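Local structure of uncharacterized protein (Sulfolobus solfataricus P2, 2QS7) at residues P85-H88 with Q89-Q93. The protein is of unknown function but belongs to the DsrE/DsrF-like family and is probably an oxidoreductase. Sequence-based numbering, arbitrary orientation.
Sequences PMWH and QLVQQ
With chi1 at -64° and the chain extended beyond CG, the side chain of Q89 runs back past the start of its own helix, and its amide oxygen meets the backbone of M86. The M86 N to Q89 OE1 hydrogen bond measures 3.1 Å; it is fairly straight at the proton, but the donor sits 40° out of the carbonyl plane of the amide. The same oxygen lies 3.6 Å from P85 CA. M86, a selenomethionine, is the N-cap of helix 87-97, and the side chain of the third residue beyond it returns to its backbone N-H: this is one half of a capping box, whose reciprocal half the M86 side chain cannot supply. The carbonyl of M86 opens the helical bonding pattern, accepting L90 N at 3.1 Å nearly along the C=O axis and, more weakly, Q89 N; V91 N to W87 O and Q92 N to H88 O carry it into the next turn. On the P85 flank the pyrrolidine ring crosses the L90 side chain at about a right angle, CG against CD2 at 3.7 Å. H88 lies alongside Q89, ring and amide planes 70° apart, with CE1 3.8 Å from Q89 CG. M86 CB covers one face of this imidazole, offset toward the rim, and H88 CB in turn sits over the centre of one W87 ring face. Farther along, W87 CE3 lies 4.3 Å from V91 CG2, two buried side chains that join the helix to F43 and L41 of strand 38-43 in the parallel sheet.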
loop_
_atom_site.group_PDB
_atom_site.type_symbol
_atom_site.label_atom_id
_atom_site.label_comp_id
_atom_site.label_asym_id
_atom_site.label_seq_id
_atom_site.Cartn_x
_atom_site.Cartn_y
_atom_site.Cartn_z
ATOM N N PRO A 85 -17.907 13.211 -8.073
ATOM C CA PRO A 85 -16.786 13.851 -8.792
ATOM C C PRO A 85 -15.628 12.915 -9.099
ATOM O O PRO A 85 -15.449 11.916 -8.391
ATOM C CB PRO A 85 -16.290 14.940 -7.826
ATOM C CG PRO A 85 -17.320 15.073 -6.766
ATOM C CD PRO A 85 -18.215 13.869 -6.788
HETATM N N MSE A 86 -14.861 13.226 -10.148
HETATM C CA MSE A 86 -13.675 12.449 -10.515
HETATM C C MSE A 86 -12.605 12.705 -9.452
HETATM O O MSE A 86 -12.603 13.759 -8.792
HETATM C CB MSE A 86 -13.164 12.863 -11.914
HETATM C CG MSE A 86 -14.251 12.778 -13.018
HETATM SE SE MSE A 86 -13.741 13.361 -14.870
HETATM C CE MSE A 86 -12.890 11.766 -15.550
ATOM N N TRP A 87 -11.693 11.758 -9.300
ATOM C CA TRP A 87 -10.663 11.873 -8.299
ATOM C C TRP A 87 -9.885 13.182 -8.342
ATOM O O TRP A 87 -9.587 13.772 -7.285
ATOM C CB TRP A 87 -9.719 10.674 -8.399
ATOM C CG TRP A 87 -8.806 10.714 -9.560
ATOM C CD1 TRP A 87 -9.013 10.192 -10.790
ATOM C CD2 TRP A 87 -7.518 11.318 -9.584
ATOM N NE1 TRP A 87 -7.925 10.423 -11.586
ATOM C CE2 TRP A 87 -6.991 11.117 -10.869
ATOM C CE3 TRP A 87 -6.744 11.983 -8.630
ATOM C CZ2 TRP A 87 -5.732 11.571 -11.242
ATOM C CZ3 TRP A 87 -5.487 12.450 -9.005
ATOM C CH2 TRP A 87 -5.001 12.244 -10.312
ATOM N N HIS A 88 -9.525 13.630 -9.533
ATOM C CA HIS A 88 -8.736 14.853 -9.653
ATOM C C HIS A 88 -9.533 16.100 -9.314
ATOM O O HIS A 88 -8.954 17.078 -8.883
ATOM C CB HIS A 88 -8.074 14.995 -11.018
ATOM C CG HIS A 88 -9.018 14.883 -12.159
ATOM N ND1 HIS A 88 -9.759 15.950 -12.619
ATOM C CD2 HIS A 88 -9.335 13.827 -12.949
ATOM C CE1 HIS A 88 -10.503 15.551 -13.639
ATOM N NE2 HIS A 88 -10.266 14.267 -13.859
ATOM N N GLN A 89 -10.846 16.072 -9.534
ATOM C CA GLN A 89 -11.712 17.177 -9.166
ATOM C C GLN A 89 -11.780 17.271 -7.659
ATOM O O GLN A 89 -11.775 18.353 -7.106
ATOM C CB GLN A 89 -13.108 16.986 -9.737
ATOM C CG GLN A 89 -13.115 17.004 -11.263
ATOM C CD GLN A 89 -14.481 16.742 -11.856
ATOM O OE1 GLN A 89 -15.329 16.058 -11.269
ATOM N NE2 GLN A 89 -14.701 17.286 -13.038
ATOM N N LEU A 90 -11.820 16.125 -6.986
ATOM C CA LEU A 90 -11.802 16.103 -5.529
ATOM C C LEU A 90 -10.501 16.705 -5.008
ATOM O O LEU A 90 -10.507 17.440 -4.010
ATOM C CB LEU A 90 -12.006 14.683 -4.981
ATOM C CG LEU A 90 -13.372 14.004 -5.157
ATOM C CD1 LEU A 90 -13.298 12.550 -4.703
ATOM C CD2 LEU A 90 -14.499 14.733 -4.430
ATOM N N VAL A 91 -9.389 16.420 -5.672
ATOM C CA VAL A 91 -8.110 16.988 -5.231
ATOM C C VAL A 91 -8.089 18.519 -5.444
ATOM O O VAL A 91 -7.753 19.289 -4.510
ATOM C CB VAL A 91 -6.911 16.298 -5.885
ATOM C CG1 VAL A 91 -5.607 16.987 -5.464
ATOM C CG2 VAL A 91 -6.914 14.825 -5.472
ATOM N N GLN A 92 -8.503 18.965 -6.625
ATOM C CA GLN A 92 -8.490 20.377 -6.922
ATOM C C GLN A 92 -9.426 21.139 -5.996
ATOM O O GLN A 92 -9.087 22.228 -5.532
ATOM C CB GLN A 92 -8.821 20.645 -8.408
ATOM C CG GLN A 92 -8.890 22.125 -8.791
ATOM C CD GLN A 92 -7.684 22.968 -8.333
ATOM O OE1 GLN A 92 -7.856 23.996 -7.656
ATOM N NE2 GLN A 92 -6.471 22.528 -8.670
ATOM N N GLN A 93 -10.600 20.583 -5.725
ATOM C CA GLN A 93 -11.552 21.236 -4.813
ATOM C C GLN A 93 -10.946 21.291 -3.419
ATOM O O GLN A 93 -11.119 22.270 -2.707
ATOM C CB GLN A 93 -12.896 20.505 -4.762
#